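Local coordinates for protein cyanophage-like gp41-1 intein (Metagenome, PDB 6QAZ) that probably carries out protein splicing, in nature as a split intein whose two parts associate, excise themselves and join the flanking segments by a peptide bond, at residues T9-P14 and S21-G26; I111-S114 and L118-A121. All blocks are in the same frame, centred on the assembly; numbering follows the deposited sequence. Where two conformers were deposited one is given.

In the fold
After the short strand 5-6, the chain runs through strand 10-13, turns back along strand 16-19, and returns in the loop 21-26; interaction 1 closes this short hairpin-plus-loop, with six residues between its segments. Much later the long strand 93-113 ends, and the short loop 114-117 brings the chain back as strand 118-121, the tight loop closed by interaction 2. The two contacts follow one another in series, neither nesting nor crossing. Their centres lie 9 Å apart, and they touch: Val11 CG1 packs on Phe119 CD1 at 3.7 Å. Together they tie the N-terminal hairpin, strand 93-113 and the C-terminal hairpin 118-127 into one buried interior.

Interaction 1. Residues T9-P14 and S21-G26; sequences TQVQTP and SNIQVG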
ATOM      1  N   THR A   9       1.145   1.944   8.634  1.00 13.74           N
ATOM      2  CA  THR A   9       1.008   2.617   7.336  1.00 13.33           C
ATOM      3  C   THR A   9      -0.051   3.698   7.444  1.00 13.01           C
ATOM      4  O   THR A   9      -1.148   3.416   7.942  1.00 14.64           O
ATOM      5  CB  THR A   9       0.570   1.594   6.286  1.00 13.36           C
ATOM      6  OG1 THR A   9       1.475   0.477   6.242  1.00 13.92           O
ATOM      7  CG2 THR A   9       0.502   2.210   4.913  1.00 15.12           C
ATOM      8  N   GLN A  10       0.219   4.891   6.952  1.00 12.77           N
ATOM      9  CA  GLN A  10      -0.752   5.984   7.007  1.00 12.93           C
ATOM     10  C   GLN A  10      -1.519   6.100   5.695  1.00 12.99           C
ATOM     11  O   GLN A  10      -0.957   6.016   4.609  1.00 14.68           O
ATOM     12  CB  GLN A  10      -0.113   7.300   7.370  1.00 13.73           C
ATOM     13  CG  GLN A  10       0.302   7.352   8.830  1.00 14.87           C
ATOM     14  CD  GLN A  10       0.977   8.660   9.135  1.00 15.68           C
ATOM     15  OE1 GLN A  10       2.057   8.952   8.604  1.00 16.81           O
ATOM     16  NE2 GLN A  10       0.345   9.503   9.934  1.00 19.94           N
ATOM     17  N   VAL A  11      -2.814   6.308   5.830  1.00 13.97           N
ATOM     18  CA  VAL A  11      -3.719   6.578   4.695  1.00 14.07           C
ATOM     19  C   VAL A  11      -4.429   7.893   4.997  1.00 13.89           C
ATOM     20  O   VAL A  11      -4.563   8.304   6.150  1.00 15.64           O
ATOM     21  CB  VAL A  11      -4.703   5.420   4.485  1.00 14.14           C
ATOM     22  CG1 VAL A  11      -3.952   4.153   4.146  1.00 15.39           C
ATOM     23  CG2 VAL A  11      -5.620   5.213   5.672  1.00 15.42           C
ATOM     24  N   GLN A  12      -4.880   8.559   3.950  1.00 14.93           N
ATOM     25  CA  GLN A  12      -5.494   9.883   4.054  0.50 15.48           C
ATOM     26  C   GLN A  12      -7.020   9.749   4.017  1.00 14.72           C
ATOM     27  O   GLN A  12      -7.556   9.289   3.003  1.00 15.46           O
ATOM     28  CB  GLN A  12      -4.956  10.707   2.900  0.50 17.86           C
ATOM     29  CG  GLN A  12      -5.226  12.174   3.082  0.50 19.68           C
ATOM     30  CD  GLN A  12      -4.484  13.024   2.089  0.50 21.32           C
ATOM     31  OE1 GLN A  12      -3.496  12.640   1.466  0.50 22.25           O
ATOM     32  NE2 GLN A  12      -4.976  14.221   1.947  0.50 24.80           N
ATOM     33  N   THR A  13      -7.684  10.154   5.082  1.00 15.82           N
ATOM     34  CA  THR A  13      -9.151  10.218   5.120  1.00 15.92           C
ATOM     35  C   THR A  13      -9.542  11.671   5.015  1.00 17.49           C
ATOM     36  O   THR A  13      -8.729  12.573   5.263  1.00 18.49           O
ATOM     37  CB  THR A  13      -9.729   9.561   6.368  1.00 16.78           C
ATOM     38  OG1 THR A  13      -9.585  10.445   7.482  1.00 18.24           O
ATOM     39  CG2 THR A  13      -9.139   8.204   6.639  1.00 17.08           C
ATOM     40  N   PRO A  14     -10.836  11.969   4.832  1.00 18.22           N
ATOM     41  CA  PRO A  14     -11.268  13.365   4.902  1.00 20.87           C
ATOM     42  C   PRO A  14     -11.041  14.000   6.277  1.00 21.92           C
ATOM     43  O   PRO A  14     -11.120  15.207   6.376  1.00 28.43           O
ATOM     44  CB  PRO A  14     -12.743  13.303   4.485  1.00 21.34           C
ATOM     45  CG  PRO A  14     -12.828  12.037   3.629  1.00 19.68           C
ATOM     46  CD  PRO A  14     -11.925  11.072   4.363  1.00 17.59           C
ATOM     47  N   SER A  21      -4.257   0.379  10.729  1.00 15.33           N
ATOM     48  CA  SER A  21      -4.794  -0.448  11.820  1.00 17.14           C
ATOM     49  C   SER A  21      -6.031   0.163  12.464  1.00 16.44           C
ATOM     50  O   SER A  21      -6.740  -0.563  13.150  1.00 18.86           O
ATOM     51  CB  SER A  21      -3.722  -0.644  12.880  1.00 20.71           C
ATOM     52  OG  SER A  21      -3.389   0.620  13.464  1.00 21.89           O
ATOM     53  N   ASN A  22      -6.278   1.453  12.279  1.00 15.37           N
ATOM     54  CA  ASN A  22      -7.430   2.137  12.876  1.00 15.53           C
ATOM     55  C   ASN A  22      -8.564   2.311  11.851  1.00 14.99           C
ATOM     56  O   ASN A  22      -9.598   2.838  12.235  1.00 17.21           O
ATOM     57  CB  ASN A  22      -6.993   3.467  13.465  1.00 15.93           C
ATOM     58  CG  ASN A  22      -6.041   3.321  14.626  1.00 16.73           C
ATOM     59  OD1 ASN A  22      -6.125   2.347  15.378  1.00 18.60           O
ATOM     60  ND2 ASN A  22      -5.110   4.251  14.793  1.00 19.44           N
ATOM     61  N   ILE A  23      -8.374   1.918  10.614  1.00 14.63           N
ATOM     62  CA  ILE A  23      -9.405   2.083   9.566  1.00 14.90           C
ATOM     63  C   ILE A  23     -10.553   1.112   9.846  1.00 15.38           C
ATOM     64  O   ILE A  23     -10.349  -0.031  10.274  1.00 17.03           O
ATOM     65  CB  ILE A  23      -8.768   1.870   8.192  1.00 15.27           C
ATOM     66  CG1 ILE A  23      -7.935   3.079   7.792  1.00 15.84           C
ATOM     67  CG2 ILE A  23      -9.798   1.482   7.125  1.00 17.42           C
ATOM     68  CD1 ILE A  23      -8.735   4.289   7.402  1.00 16.95           C
ATOM     69  N   GLN A  24     -11.753   1.590   9.564  1.00 15.75           N
ATOM     70  CA  GLN A  24     -12.977   0.786   9.726  1.00 16.84           C
ATOM     71  C   GLN A  24     -13.785   0.831   8.444  1.00 15.82           C
ATOM     72  O   GLN A  24     -13.649   1.760   7.622  1.00 15.82           O
ATOM     73  CB  GLN A  24     -13.722   1.219  10.972  0.50 19.56           C
ATOM     74  CG  GLN A  24     -14.227   2.617  10.882  0.50 21.74           C
ATOM     75  CD  GLN A  24     -14.689   2.998  12.266  0.50 23.70           C
ATOM     76  OE1 GLN A  24     -14.078   3.813  12.949  0.50 27.39           O
ATOM     77  NE2 GLN A  24     -15.745   2.348  12.701  0.50 21.52           N
ATOM     78  N   VAL A  25     -14.634  -0.151   8.274  1.00 16.23           N
ATOM     79  CA  VAL A  25     -15.582  -0.143   7.155  1.00 16.57           C
ATOM     80  C   VAL A  25     -16.363   1.156   7.201  1.00 17.37           C
ATOM     81  O   VAL A  25     -16.811   1.602   8.264  1.00 17.81           O
ATOM     82  CB  VAL A  25     -16.509  -1.356   7.211  0.80 19.56           C
ATOM     83  CG1 VAL A  25     -17.656  -1.234   6.207  0.80 24.05           C
ATOM     84  CG2 VAL A  25     -15.750  -2.667   7.047  0.80 20.47           C
ATOM     85  N   GLY A  26     -16.522   1.754   6.025  1.00 17.38           N
ATOM     86  CA  GLY A  26     -17.199   3.045   5.870  1.00 19.09           C
ATOM     87  C   GLY A  26     -16.269   4.231   5.850  1.00 18.13           C
ATOM     88  O   GLY A  26     -16.706   5.300   5.410  1.00 21.29           O
TER
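Val11 and Ile23 meet tip to tip across a gap of 8.7 Å between their CA atoms, which their side chains fill. The closest approach is Val11 CG2 to Ile23 CD1, 3.7 Å, and Ile23 CG1 lies 3.8 Å from that same Val11 CG2, so one valine methyl meets the last two carbons of the isoleucine arm. The valine rotamer decides which branch does this: CG2 sits between the backbone N and the carbonyl carbon (chi1 -62°), while CG1 takes the position opposite the carbonyl carbon and packs instead on Phe119. For Ile23 the long branch lies opposite the carbonyl carbon (chi1 -75°), and a second bend (chi2 -73°) keeps the arm folded rather than extended.

Thr13, two residues further along the strand, supplies the second methyl. Its CG2 comes within 4.0 Å of Ile23 CD1, and the threonine and isoleucine side chains run alongside each other, pointing opposite ways. The hydroxyl and the methyl of Thr13 take different tasks: OG1 is hydrogen-bonded to Gly16 O at the start of strand 16-19, and CG2 is left for the isoleucine. Ile23 CD1 therefore touches methyls of two residues on the same side of strand 10-13.

No hydrogen bond joins the segments and every close pair is carbon to carbon, so the packing between them is apolar; all three touching residues are buried. Val29 of strand 28-31 touches both Val11 and Ile23, and Val38 also meets Ile23. This is the packing of a beta hairpin, strands 10-13 and 16-19, covered by the loop that follows it, within the all-beta intein (HINT) fold.

Interaction 2. Residues I111-S114 and L118-A121; sequences IEVS and LFYA
The ring of Phe119 receives two aliphatic side chains from strand 93-113, each at its own angle. The Ile111 side chain runs slantwise to that of Phe119: CD1 and CG1 both stand 3.8 Å from Phe119 CE2, and both also lie near CZ. This reach follows from a chi1 of 72°, which sets CG1 between the backbone N and the carbonyl carbon, with an extended chi2 (177°) carrying CD1 onward. Val113 lies at about a right angle to the phenylalanine side chain and brings CG1 to 3.9 Å from Phe119 CD2. Ile111 and Val113 thus meet adjacent ring atoms, CE2 and CD2. The axes of 111-113 and 118-121 approach to 8.3 Å, their N-to-C directions 125° apart, without a hydrogen bond between the segments, so here the contact is made by van der Waals packing, linking the end of the long strand to the C-terminal hairpin of the intein (HINT) fold, strands 118-121 and 124-127. The second valine methyl works on the backbone instead: Val113 CG2 is 3.8 Å from Leu118 O, a carbonyl that accepts a hydrogen bond from Asn36 ND2. Beyond the two segments, Val29 of strand 28-31 touches both Val113 and Phe119.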
ATOM      1  N   ILE A 111      -7.291  -4.380   3.756  1.00 14.25           N
ATOM      2  CA  ILE A 111      -8.599  -3.769   3.548  1.00 14.15           C
ATOM      3  C   ILE A 111      -8.989  -3.876   2.080  1.00 14.06           C
ATOM      4  O   ILE A 111      -8.139  -4.042   1.223  1.00 15.10           O
ATOM      5  CB  ILE A 111      -8.626  -2.302   4.028  1.00 15.11           C
ATOM      6  CG1 ILE A 111      -7.842  -1.347   3.124  1.00 15.46           C
ATOM      7  CG2 ILE A 111      -8.155  -2.191   5.466  1.00 15.86           C
ATOM      8  CD1 ILE A 111      -7.920   0.110   3.539  1.00 16.54           C
ATOM      9  N   GLU A 112     -10.264  -3.746   1.810  1.00 14.00           N
ATOM     10  CA  GLU A 112     -10.811  -3.639   0.454  1.00 13.97           C
ATOM     11  C   GLU A 112     -11.469  -2.278   0.314  1.00 13.68           C
ATOM     12  O   GLU A 112     -12.255  -1.893   1.211  1.00 15.10           O
ATOM     13  CB  GLU A 112     -11.870  -4.710   0.214  1.00 15.26           C
ATOM     14  CG  GLU A 112     -12.411  -4.693  -1.179  1.00 17.26           C
ATOM     15  CD  GLU A 112     -11.407  -5.167  -2.185  1.00 18.88           C
ATOM     16  OE1 GLU A 112     -10.410  -5.874  -1.847  1.00 20.78           O
ATOM     17  OE2 GLU A 112     -11.686  -4.835  -3.407  1.00 22.52           O
ATOM     18  N   VAL A 113     -11.198  -1.579  -0.776  1.00 13.57           N
ATOM     19  CA  VAL A 113     -11.812  -0.285  -1.027  1.00 13.37           C
ATOM     20  C   VAL A 113     -12.558  -0.326  -2.360  1.00 13.64           C
ATOM     21  O   VAL A 113     -12.332  -1.196  -3.198  1.00 14.80           O
ATOM     22  CB  VAL A 113     -10.810   0.883  -0.945  1.00 13.91           C
ATOM     23  CG1 VAL A 113      -9.970   0.777   0.334  1.00 14.51           C
ATOM     24  CG2 VAL A 113      -9.910   0.980  -2.167  1.00 14.18           C
ATOM     25  N   SER A 114     -13.442   0.650  -2.539  1.00 13.42           N
ATOM     26  CA  SER A 114     -14.282   0.755  -3.723  1.00 13.75           C
ATOM     27  C   SER A 114     -13.505   1.319  -4.910  1.00 13.62           C
ATOM     28  O   SER A 114     -12.291   1.547  -4.868  1.00 14.20           O
ATOM     29  CB  SER A 114     -15.513   1.565  -3.403  1.00 14.23           C
ATOM     30  OG  SER A 114     -15.209   2.948  -3.168  1.00 14.18           O
ATOM     31  N   LEU A 118      -7.546   1.417  -5.338  1.00 13.75           N
ATOM     32  CA  LEU A 118      -6.245   1.985  -4.966  1.00 14.08           C
ATOM     33  C   LEU A 118      -6.395   2.958  -3.799  1.00 13.80           C
ATOM     34  O   LEU A 118      -7.489   3.514  -3.546  1.00 14.05           O
ATOM     35  CB  LEU A 118      -5.600   2.716  -6.151  1.00 14.62           C
ATOM     36  CG  LEU A 118      -5.528   1.941  -7.470  1.00 14.52           C
ATOM     37  CD1 LEU A 118      -4.804   2.765  -8.522  1.00 15.91           C
ATOM     38  CD2 LEU A 118      -4.868   0.592  -7.285  1.00 15.44           C
ATOM     39  N   PHE A 119      -5.286   3.237  -3.147  1.00 13.37           N
ATOM     40  CA  PHE A 119      -5.214   4.328  -2.181  1.00 13.20           C
ATOM     41  C   PHE A 119      -3.752   4.688  -1.977  1.00 12.90           C
ATOM     42  O   PHE A 119      -2.851   3.853  -2.155  1.00 13.22           O
ATOM     43  CB  PHE A 119      -5.904   4.007  -0.846  1.00 13.64           C
ATOM     44  CG  PHE A 119      -5.463   2.754  -0.133  1.00 13.82           C
ATOM     45  CD1 PHE A 119      -4.390   2.734   0.726  1.00 13.67           C
ATOM     46  CD2 PHE A 119      -6.168   1.603  -0.298  1.00 15.49           C
ATOM     47  CE1 PHE A 119      -4.030   1.585   1.396  1.00 13.84           C
ATOM     48  CE2 PHE A 119      -5.828   0.468   0.405  1.00 16.12           C
ATOM     49  CZ  PHE A 119      -4.723   0.442   1.218  1.00 15.04           C
ATOM     50  N   TYR A 120      -3.509   5.922  -1.565  1.00 12.98           N
ATOM     51  CA  TYR A 120      -2.161   6.326  -1.169  1.00 13.36           C
ATOM     52  C   TYR A 120      -1.862   5.827   0.245  1.00 13.04           C
ATOM     53  O   TYR A 120      -2.640   6.013   1.184  1.00 14.06           O
ATOM     54  CB  TYR A 120      -2.036   7.854  -1.216  1.00 14.11           C
ATOM     55  CG  TYR A 120      -1.968   8.409  -2.630  1.00 14.27           C
ATOM     56  CD1 TYR A 120      -0.863   8.181  -3.426  1.00 15.20           C
ATOM     57  CD2 TYR A 120      -3.001   9.144  -3.198  1.00 16.85           C
ATOM     58  CE1 TYR A 120      -0.750   8.659  -4.716  1.00 17.31           C
ATOM     59  CE2 TYR A 120      -2.895   9.647  -4.506  1.00 17.41           C
ATOM     60  CZ  TYR A 120      -1.764   9.392  -5.257  1.00 17.90           C
ATOM     61  OH  TYR A 120      -1.585   9.862  -6.549  1.00 21.00           O
ATOM     62  N   ALA A 121      -0.709   5.216   0.391  1.00 13.12           N
ATOM     63  CA  ALA A 121      -0.238   4.601   1.641  1.00 12.99           C
ATOM     64  C   ALA A 121       1.156   5.157   1.875  1.00 12.86           C
ATOM     65  O   ALA A 121       2.048   4.925   1.044  1.00 13.10           O
ATOM     66  CB  ALA A 121      -0.255   3.101   1.502  1.00 13.54           C
TER